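SnoaL-like domain-containing protein (Kribbella flavida, PDB 4LMI) is of unknown function but, as a SnoaL-like member of the NTF2 clan, probably binds a small molecule, perhaps as a ketosteroid isomerase. Local coordinates at residues B[68-73]-B[132-137]; B[90-95]-B[112-117]; B[22-27]-B[62-67]. All blocks are in the same frame, centred on the assembly; numbering follows the deposited sequence.

Contact 1: residues B[68-73]-B[132-137]; sequences TVTRLL and ELDRFG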
loop_
_atom_site.group_PDB
_atom_site.type_symbol
_atom_site.label_atom_id
_atom_site.label_comp_id
_atom_site.label_asym_id
_atom_site.label_seq_id
_atom_site.Cartn_x
_atom_site.Cartn_y
_atom_site.Cartn_z
ATOM N N THR B 68 -6.682 9.534 8.991
ATOM C CA THR B 68 -5.908 9.151 10.162
ATOM C C THR B 68 -4.877 8.136 9.697
ATOM O O THR B 68 -5.232 7.106 9.119
ATOM C CB THR B 68 -6.801 8.517 11.247
ATOM O OG1 THR B 68 -7.858 9.421 11.579
ATOM C CG2 THR B 68 -5.997 8.205 12.504
ATOM N N VAL B 69 -3.603 8.438 9.933
ATOM C CA VAL B 69 -2.521 7.529 9.571
ATOM C C VAL B 69 -2.588 6.270 10.446
ATOM O O VAL B 69 -2.704 6.364 11.672
ATOM C CB VAL B 69 -1.143 8.213 9.706
ATOM C CG1 VAL B 69 -0.018 7.200 9.537
ATOM C CG2 VAL B 69 -1.005 9.348 8.691
ATOM N N THR B 70 -2.536 5.101 9.809
ATOM C CA THR B 70 -2.605 3.817 10.526
ATOM C C THR B 70 -1.280 3.058 10.505
ATOM O O THR B 70 -0.963 2.316 11.442
ATOM C CB THR B 70 -3.730 2.914 9.980
ATOM O OG1 THR B 70 -3.646 2.849 8.548
ATOM C CG2 THR B 70 -5.084 3.471 10.378
ATOM N N ARG B 71 -0.519 3.236 9.427
ATOM C CA ARG B 71 0.835 2.697 9.333
ATOM C C ARG B 71 1.697 3.720 8.639
ATOM O O ARG B 71 1.226 4.429 7.742
ATOM C CB ARG B 71 0.884 1.406 8.513
ATOM C CG ARG B 71 0.000 0.268 8.991
ATOM C CD ARG B 71 0.124 -0.902 8.030
ATOM N NE ARG B 71 -0.824 -1.976 8.311
ATOM C CZ ARG B 71 -2.112 -1.971 7.974
ATOM N NH1 ARG B 71 -2.640 -0.931 7.342
ATOM N NH2 ARG B 71 -2.879 -3.018 8.279
ATOM N N LEU B 72 2.957 3.795 9.046
ATOM C CA LEU B 72 3.916 4.658 8.369
ATOM C C LEU B 72 5.285 3.987 8.343
ATOM O O LEU B 72 5.953 3.870 9.373
ATOM C CB LEU B 72 3.980 6.043 9.033
ATOM C CG LEU B 72 4.589 7.204 8.226
ATOM C CD1 LEU B 72 4.165 8.545 8.805
ATOM C CD2 LEU B 72 6.112 7.127 8.139
ATOM N N LEU B 73 5.694 3.537 7.159
ATOM C CA LEU B 73 7.011 2.932 6.981
ATOM C C LEU B 73 7.916 3.868 6.201
ATOM O O LEU B 73 7.477 4.489 5.232
ATOM C CB LEU B 73 6.902 1.587 6.256
ATOM C CG LEU B 73 6.326 0.390 7.020
ATOM C CD1 LEU B 73 4.821 0.510 7.233
ATOM C CD2 LEU B 73 6.649 -0.888 6.258
ATOM N N GLU B 132 -8.418 -5.456 11.868
ATOM C CA GLU B 132 -7.979 -4.834 13.115
ATOM C C GLU B 132 -7.771 -3.312 13.009
ATOM O O GLU B 132 -8.331 -2.552 13.801
ATOM C CB GLU B 132 -6.712 -5.525 13.625
ATOM C CG GLU B 132 -6.374 -5.227 15.078
ATOM C CD GLU B 132 -5.009 -5.748 15.487
ATOM O OE1 GLU B 132 -4.185 -6.047 14.597
ATOM O OE2 GLU B 132 -4.754 -5.856 16.704
ATOM N N LEU B 133 -6.982 -2.877 12.026
ATOM C CA LEU B 133 -6.584 -1.463 11.912
ATOM C C LEU B 133 -7.337 -0.693 10.830
ATOM O O LEU B 133 -7.532 0.521 10.943
ATOM C CB LEU B 133 -5.079 -1.346 11.630
ATOM C CG LEU B 133 -4.034 -1.927 12.586
ATOM C CD1 LEU B 133 -2.641 -1.714 12.002
ATOM C CD2 LEU B 133 -4.132 -1.315 13.977
ATOM N N ASP B 134 -7.744 -1.405 9.784
ATOM C CA ASP B 134 -8.234 -0.790 8.554
ATOM C C ASP B 134 -9.758 -0.763 8.504
ATOM O O ASP B 134 -10.410 -1.811 8.563
ATOM C CB ASP B 134 -7.649 -1.533 7.348
ATOM C CG ASP B 134 -6.135 -1.680 7.437
ATOM O OD1 ASP B 134 -5.422 -0.671 7.228
ATOM O OD2 ASP B 134 -5.659 -2.798 7.728
ATOM N N ARG B 135 -10.314 0.441 8.379
ATOM C CA ARG B 135 -11.751 0.656 8.547
ATOM C C ARG B 135 -12.509 0.871 7.236
ATOM O O ARG B 135 -12.361 1.899 6.576
ATOM C CB ARG B 135 -12.013 1.826 9.512
ATOM C CG ARG B 135 -11.492 1.623 10.932
ATOM C CD ARG B 135 -12.495 0.921 11.852
ATOM N NE ARG B 135 -12.825 -0.440 11.419
ATOM C CZ ARG B 135 -12.058 -1.515 11.611
ATOM N NH1 ARG B 135 -12.465 -2.698 11.167
ATOM N NH2 ARG B 135 -10.884 -1.420 12.236
ATOM N N PHE B 136 -13.314 -0.117 6.865
ATOM C CA PHE B 136 -14.262 0.031 5.765
ATOM C C PHE B 136 -15.672 0.109 6.352
ATOM O O PHE B 136 -16.635 0.445 5.660
ATOM C CB PHE B 136 -14.122 -1.125 4.770
ATOM C CG PHE B 136 -12.799 -1.144 4.041
ATOM C CD1 PHE B 136 -11.702 -1.817 4.573
ATOM C CD2 PHE B 136 -12.650 -0.492 2.820
ATOM C CE1 PHE B 136 -10.482 -1.834 3.903
ATOM C CE2 PHE B 136 -11.434 -0.507 2.148
ATOM C CZ PHE B 136 -10.348 -1.180 2.689
ATOM N N GLY B 137 -15.761 -0.190 7.649
ATOM C CA GLY B 137 -16.990 -0.076 8.432
ATOM C C GLY B 137 -16.677 -0.061 9.920
ATOM O O GLY B 137 -15.506 -0.012 10.321
HETATM O O HOH W 1 -5.733 2.084 7.269
#

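Contact 2: residues B[90-95]-B[112-117]; sequences ERLVGV and WPEAYE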
loop_
_atom_site.group_PDB
_atom_site.type_symbol
_atom_site.label_atom_id
_atom_site.label_comp_id
_atom_site.label_asym_id
_atom_site.label_seq_id
_atom_site.Cartn_x
_atom_site.Cartn_y
_atom_site.Cartn_z
ATOM N N GLU B 90 -18.565 7.730 3.245
ATOM C CA GLU B 90 -17.870 6.476 2.978
ATOM C C GLU B 90 -16.611 6.309 3.827
ATOM O O GLU B 90 -15.840 7.254 4.012
ATOM C CB GLU B 90 -17.527 6.380 1.487
ATOM C CG GLU B 90 -16.994 5.024 1.052
ATOM C CD GLU B 90 -16.917 4.875 -0.453
ATOM O OE1 GLU B 90 -17.935 5.122 -1.137
ATOM O OE2 GLU B 90 -15.841 4.494 -0.952
ATOM N N ARG B 91 -16.428 5.098 4.347
ATOM C CA ARG B 91 -15.205 4.715 5.045
ATOM C C ARG B 91 -14.292 4.009 4.043
ATOM O O ARG B 91 -14.671 2.994 3.437
ATOM C CB ARG B 91 -15.521 3.826 6.252
ATOM C CG ARG B 91 -16.486 4.459 7.249
ATOM C CD ARG B 91 -15.764 5.085 8.430
ATOM N NE ARG B 91 -15.696 4.165 9.566
ATOM C CZ ARG B 91 -15.015 4.392 10.687
ATOM N NH1 ARG B 91 -14.322 5.499 10.839
ATOM N NH2 ARG B 91 -15.025 3.485 11.657
ATOM N N LEU B 92 -13.096 4.565 3.876
ATOM C CA LEU B 92 -12.140 4.138 2.862
ATOM C C LEU B 92 -10.774 3.905 3.485
ATOM O O LEU B 92 -10.507 4.354 4.598
ATOM C CB LEU B 92 -12.002 5.232 1.805
ATOM C CG LEU B 92 -12.954 5.226 0.616
ATOM C CD1 LEU B 92 -13.558 6.605 0.435
ATOM C CD2 LEU B 92 -12.226 4.775 -0.639
ATOM N N VAL B 93 -9.911 3.208 2.753
ATOM C CA VAL B 93 -8.508 3.080 3.136
ATOM C C VAL B 93 -7.645 3.609 1.994
ATOM O O VAL B 93 -7.938 3.384 0.815
ATOM C CB VAL B 93 -8.126 1.630 3.517
ATOM C CG1 VAL B 93 -6.617 1.470 3.659
ATOM C CG2 VAL B 93 -8.816 1.227 4.813
ATOM N N GLY B 94 -6.609 4.354 2.348
ATOM C CA GLY B 94 -5.622 4.783 1.372
ATOM C C GLY B 94 -4.295 4.138 1.683
ATOM O O GLY B 94 -3.960 3.932 2.845
ATOM N N VAL B 95 -3.561 3.784 0.637
ATOM C CA VAL B 95 -2.188 3.347 0.782
ATOM C C VAL B 95 -1.409 4.213 -0.186
ATOM O O VAL B 95 -1.678 4.206 -1.388
ATOM C CB VAL B 95 -1.975 1.857 0.455
ATOM C CG1 VAL B 95 -0.510 1.496 0.657
ATOM C CG2 VAL B 95 -2.858 0.971 1.327
ATOM N N TRP B 112 -6.490 3.729 -3.434
ATOM C CA TRP B 112 -7.685 3.845 -2.599
ATOM C C TRP B 112 -8.512 2.596 -2.684
ATOM O O TRP B 112 -9.531 2.574 -3.375
ATOM C CB TRP B 112 -8.480 5.093 -2.979
ATOM C CG TRP B 112 -7.664 6.328 -2.712
ATOM C CD1 TRP B 112 -6.932 7.086 -3.623
ATOM C CD2 TRP B 112 -7.409 6.945 -1.406
ATOM N NE1 TRP B 112 -6.280 8.116 -2.988
ATOM C CE2 TRP B 112 -6.522 8.088 -1.658
ATOM C CE3 TRP B 112 -7.823 6.686 -0.104
ATOM C CZ2 TRP B 112 -6.087 8.920 -0.635
ATOM C CZ3 TRP B 112 -7.371 7.527 0.919
ATOM C CH2 TRP B 112 -6.524 8.618 0.657
ATOM N N PRO B 113 -8.070 1.522 -1.996
ATOM C CA PRO B 113 -8.826 0.274 -2.046
ATOM C C PRO B 113 -10.190 0.456 -1.403
ATOM O O PRO B 113 -10.312 1.167 -0.399
ATOM C CB PRO B 113 -7.969 -0.699 -1.226
ATOM C CG PRO B 113 -7.092 0.164 -0.376
ATOM C CD PRO B 113 -6.832 1.380 -1.207
ATOM N N GLU B 114 -11.200 -0.159 -2.010
ATOM C CA GLU B 114 -12.571 -0.124 -1.493
ATOM C C GLU B 114 -13.040 -1.530 -1.169
ATOM O O GLU B 114 -12.511 -2.500 -1.710
ATOM C CB GLU B 114 -13.511 0.521 -2.514
ATOM C CG GLU B 114 -13.150 1.965 -2.815
ATOM C CD GLU B 114 -14.115 2.643 -3.754
ATOM O OE1 GLU B 114 -14.116 2.305 -4.954
ATOM O OE2 GLU B 114 -14.859 3.531 -3.292
ATOM N N ALA B 115 -14.030 -1.637 -0.285
ATOM C CA ALA B 115 -14.610 -2.935 0.069
ATOM C C ALA B 115 -15.130 -3.647 -1.180
ATOM O O ALA B 115 -15.572 -3.001 -2.126
ATOM C CB ALA B 115 -15.726 -2.760 1.091
ATOM N N TYR B 116 -15.033 -4.973 -1.196
ATOM C CA TYR B 116 -15.625 -5.786 -2.266
ATOM C C TYR B 116 -16.007 -7.157 -1.724
ATOM O O TYR B 116 -15.506 -7.574 -0.676
ATOM C CB TYR B 116 -14.698 -5.904 -3.495
ATOM C CG TYR B 116 -13.399 -6.673 -3.288
ATOM C CD1 TYR B 116 -13.334 -8.054 -3.503
ATOM C CD2 TYR B 116 -12.229 -6.013 -2.911
ATOM C CE1 TYR B 116 -12.148 -8.758 -3.327
ATOM C CE2 TYR B 116 -11.036 -6.708 -2.735
ATOM C CZ TYR B 116 -11.001 -8.078 -2.940
ATOM O OH TYR B 116 -9.819 -8.768 -2.760
ATOM N N GLU B 117 -16.905 -7.842 -2.426
ATOM C CA GLU B 117 -17.297 -9.196 -2.049
ATOM C C GLU B 117 -16.236 -10.205 -2.468
ATOM O O GLU B 117 -15.812 -10.216 -3.624
ATOM C CB GLU B 117 -18.660 -9.567 -2.644
ATOM C CG GLU B 117 -19.846 -9.097 -1.816
ATOM C CD GLU B 117 -19.840 -9.653 -0.401
ATOM O OE1 GLU B 117 -19.626 -10.875 -0.229
ATOM O OE2 GLU B 117 -20.053 -8.867 0.544
HETATM O O HOH W 2 -15.025 0.925 0.822
#

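Contact 3: residues B[22-27]-B[62-67]; sequences NGRAWE and PGDWQL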
loop_
_atom_site.group_PDB
_atom_site.type_symbol
_atom_site.label_atom_id
_atom_site.label_comp_id
_atom_site.label_asym_id
_atom_site.label_seq_id
_atom_site.Cartn_x
_atom_site.Cartn_y
_atom_site.Cartn_z
ATOM N N ASN B 22 -4.058 16.778 6.005
ATOM C CA ASN B 22 -5.284 16.627 6.780
ATOM C C ASN B 22 -5.729 17.949 7.402
ATOM O O ASN B 22 -6.921 18.221 7.521
ATOM C CB ASN B 22 -5.135 15.556 7.854
ATOM C CG ASN B 22 -6.453 15.214 8.507
ATOM O OD1 ASN B 22 -7.426 14.869 7.829
ATOM N ND2 ASN B 22 -6.500 15.322 9.828
ATOM N N GLY B 23 -4.755 18.774 7.774
ATOM C CA GLY B 23 -5.028 20.083 8.340
ATOM C C GLY B 23 -5.343 21.144 7.305
ATOM O O GLY B 23 -5.627 22.279 7.669
ATOM N N ARG B 24 -5.304 20.782 6.019
ATOM C CA ARG B 24 -5.490 21.746 4.920
ATOM C C ARG B 24 -4.589 22.966 5.123
ATOM O O ARG B 24 -4.993 24.106 4.878
ATOM C CB ARG B 24 -6.965 22.184 4.787
ATOM C CG ARG B 24 -7.915 21.139 4.222
ATOM C CD ARG B 24 -8.487 20.255 5.312
ATOM N NE ARG B 24 -9.695 19.557 4.873
ATOM C CZ ARG B 24 -10.152 18.428 5.410
ATOM N NH1 ARG B 24 -9.504 17.839 6.412
ATOM N NH2 ARG B 24 -11.261 17.878 4.934
ATOM N N ALA B 25 -3.370 22.710 5.589
ATOM C CA ALA B 25 -2.408 23.766 5.875
ATOM C C ALA B 25 -1.609 24.010 4.603
ATOM O O ALA B 25 -0.485 23.525 4.453
ATOM C CB ALA B 25 -1.506 23.356 7.032
ATOM N N TRP B 26 -2.207 24.760 3.680
ATOM C CA TRP B 26 -1.746 24.767 2.287
ATOM C C TRP B 26 -0.376 25.317 2.060
ATOM O O TRP B 26 0.363 24.784 1.232
ATOM C CB TRP B 26 -2.764 25.434 1.365
ATOM C CG TRP B 26 -4.097 24.723 1.355
ATOM C CD1 TRP B 26 -5.356 25.273 1.585
ATOM C CD2 TRP B 26 -4.346 23.288 1.124
ATOM N NE1 TRP B 26 -6.331 24.312 1.505
ATOM C CE2 TRP B 26 -5.796 23.103 1.232
ATOM C CE3 TRP B 26 -3.541 22.184 0.845
ATOM C CZ2 TRP B 26 -6.392 21.862 1.060
ATOM C CZ3 TRP B 26 -4.157 20.936 0.682
ATOM C CH2 TRP B 26 -5.550 20.783 0.788
ATOM N N GLU B 27 -0.014 26.383 2.775
ATOM C CA GLU B 27 1.329 26.946 2.629
ATOM C C GLU B 27 2.397 25.943 3.079
ATOM O O GLU B 27 3.390 25.739 2.384
ATOM C CB GLU B 27 1.474 28.272 3.379
ATOM C CG GLU B 27 2.745 29.034 3.012
ATOM C CD GLU B 27 2.963 30.286 3.843
ATOM O OE1 GLU B 27 2.201 30.519 4.807
ATOM O OE2 GLU B 27 3.909 31.041 3.531
ATOM N N PRO B 62 -13.816 18.559 -3.400
ATOM C CA PRO B 62 -15.108 18.799 -2.748
ATOM C C PRO B 62 -15.380 17.895 -1.545
ATOM O O PRO B 62 -14.763 16.843 -1.411
ATOM C CB PRO B 62 -16.118 18.520 -3.866
ATOM C CG PRO B 62 -15.440 17.539 -4.751
ATOM C CD PRO B 62 -13.965 17.825 -4.673
ATOM N N GLY B 63 -16.301 18.316 -0.681
ATOM C CA GLY B 63 -16.727 17.502 0.460
ATOM C C GLY B 63 -15.845 17.630 1.687
ATOM O O GLY B 63 -14.797 18.282 1.650
ATOM N N ASP B 64 -16.274 16.990 2.773
ATOM C CA ASP B 64 -15.611 17.096 4.070
ATOM C C ASP B 64 -14.975 15.763 4.462
ATOM O O ASP B 64 -15.629 14.894 5.049
ATOM C CB ASP B 64 -16.608 17.568 5.138
ATOM C CG ASP B 64 -15.973 17.725 6.513
ATOM O OD1 ASP B 64 -14.807 18.173 6.601
ATOM O OD2 ASP B 64 -16.651 17.405 7.512
ATOM N N TRP B 65 -13.697 15.612 4.122
ATOM C CA TRP B 65 -12.963 14.368 4.345
ATOM C C TRP B 65 -12.006 14.469 5.497
ATOM O O TRP B 65 -11.598 15.563 5.889
ATOM C CB TRP B 65 -12.217 13.960 3.077
ATOM C CG TRP B 65 -11.323 15.055 2.556
ATOM C CD1 TRP B 65 -11.620 16.006 1.583
ATOM C CD2 TRP B 65 -9.952 15.364 2.988
ATOM N NE1 TRP B 65 -10.556 16.848 1.384
ATOM C CE2 TRP B 65 -9.525 16.520 2.196
ATOM C CE3 TRP B 65 -9.070 14.820 3.918
ATOM C CZ2 TRP B 65 -8.269 17.088 2.344
ATOM C CZ3 TRP B 65 -7.804 15.399 4.054
ATOM C CH2 TRP B 65 -7.416 16.505 3.285
ATOM N N GLN B 66 -11.632 13.316 6.041
ATOM C CA GLN B 66 -10.737 13.248 7.186
ATOM C C GLN B 66 -9.871 12.006 7.060
ATOM O O GLN B 66 -10.358 10.941 6.681
ATOM C CB GLN B 66 -11.557 13.189 8.480
ATOM C CG GLN B 66 -10.754 13.348 9.764
ATOM C CD GLN B 66 -10.327 14.783 10.033
ATOM O OE1 GLN B 66 -9.283 15.021 10.641
ATOM N NE2 GLN B 66 -11.131 15.744 9.585
ATOM N N LEU B 67 -8.584 12.142 7.364
ATOM C CA LEU B 67 -7.693 10.985 7.360
ATOM C C LEU B 67 -6.985 10.793 8.695
ATOM O O LEU B 67 -6.754 11.747 9.438
ATOM C CB LEU B 67 -6.692 11.041 6.191
ATOM C CG LEU B 67 -5.730 12.215 6.023
ATOM C CD1 LEU B 67 -4.446 11.983 6.805
ATOM C CD2 LEU B 67 -5.414 12.404 4.545
#

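Contact 1: residues B[68-73]-B[132-137]
R71 and D134 meet guanidinium to carboxylate in an end-on, two-pronged salt bridge that joins edge strand 65-75 to the C-terminal tail. NH1 of R71 lies 2.8 Å from OD1 of D134, and NH2 of R71 the same 2.8 Å from OD2 of D134. Each oxygen uses its syn lone pair, and the NH2 bond is nearly straight at 171°. With the two planes only 16° apart, each group restrains the rotation of the other. R71 gets there through its long chain: CG stands anti to the carbonyl carbon (chi1 -57°), and an extended run to NE carries the charge across. Over one face of the guanidinium sits a methyl of L133, its CD1 4.0 Å from NH2 of R71, while F97 of the second subunit makes a cation-pi contact with the same group.

T70 works beside it. Its CG2 rests 3.9 Å from the carbonyl O of L133, and its OG1, which also bonds S82, gives a hydrogen bond to a water that in turn donates to OD1 of D134. T70 and R71 both face S82 in a classic beta bulge.

A methionine in place of R71 is likely to leave the buried D134 carboxylate without its counter-charge. The chemistry thus implies local neutralisation: OD1 is gripped by an N-H and a water, OD2 by the second N-H, and between these segments the link is mainly polar.

Contact 2: residues B[90-95]-B[112-117]
W112 and P113 lie across G94 and V93 with the two chains running in opposite senses, CA of W112 being 4.6 Å from CA of G94 and CA of E114 6.1 Å from CA of L92, yet the segments share no direct hydrogen bond. Their closeness is paid for by a missing side chain. The indole of W112 settles obliquely against G94, CE3 of W112 coming 3.3 Å from CA of G94, and a CB on that residue would collide with CZ3. The ring is directed there by its first torsion, which sets CG anti to the carbonyl carbon (chi1 -63°), while NE1 of W112 hydrogen-bonds the side chain of D110.

The carbonyl O of V93 is the second focus. CD of P113 approaches it to 3.1 Å, and the CA-H of W112 makes a weak C-H...O contact with the same oxygen; the proline nitrogen has no hydrogen to offer. Apolar contact continues where CG1 of V93 meets CG of P113 at 4.3 Å. Nearer the start of the strand, E90 and E114 bring OE2 to OE2 at 2.7 Å, their carboxylates nearly coplanar; so close a pair would probably favour protonation of one of them.

Beyond this pair, V93 and P113 pack on F111 and Q43 of the second subunit, respectively, and the side chain of W112 lies on V83 and L85 of strand 78-87. A tryptophan just after strand 104-111, packed over the curved sheet with its side chain about 4 Å from a bound buffer molecule that probably came from the crystallisation liquor, is consistent with the pocket of an NTF2-like fold.

Contact 3: residues B[22-27]-B[62-67]
R24 lays its guanidinium flat on the indole of W65: the centres are 3.7 Å apart, the planes 12° from parallel, and NH2 of R24 stands over the middle of the ring system. CZ of R24 lies almost on the normal of the six-membered ring, a textbook cation-pi geometry. The two side chains come from opposite directions, R24 bending at its second torsion and W65 taking the sterically tight position with CG between backbone N and carbonyl carbon (chi1 54°). Lying flat, the guanidinium uses its edge for hydrogen bonds: NH2 makes a very short contact with the carbonyl O of W65, NH1 adds a weak bond to that oxygen, and NH1 of R24 also reaches the backbone O of N22 at 2.8 Å. The stack and the NH1 bond to N22 help to hold the group flat and fix its rotation. D64 contributes charge alone, at long range and from out of the plane.

N22 is the second bridge. Its OD1 receives the backbone N of L67 at 3.0 Å, from above the amide plane, and its ND2 donates to OE1 of Q66 at 2.9 Å. The N22 and Q66 amides stand nearly perpendicular, at 87°, while CB of N22 packs on CD1 of L67 at 3.8 Å.

A Schellman motif at R24 closes helix 6-22, and the bonds of N22 and R24 to W65, Q66 and L67 tie this helix end to the start of strand 65-75. W65 and L67 lean on L21 and F18 of the same helix, W65 also touches L85 and L87 of strand 78-87, and W26 reaches across to helix 51-59.

In the fold
The three contacts illustrate how chemistry follows place in the fold. Contact 2 is the buried one, built mainly on shape, with a glycine and a carbonyl accommodating rings. Contact 3 lies at the surface and relies on a cation-pi stack and the hydrogen bonds of an asparagine side-chain amide, while contact 1, partly buried, depends on a bidentate salt bridge. Contacts 1 and 3 share strand 65-75, meeting the C-terminal tail and the end of helix 6-22 respectively. Contacts 1 and 2 touch directly, F136 packing on P113 and V93, and both border the second subunit; no other chain of the assembly touches the segments of contact 3. All three involve strands of one sheet.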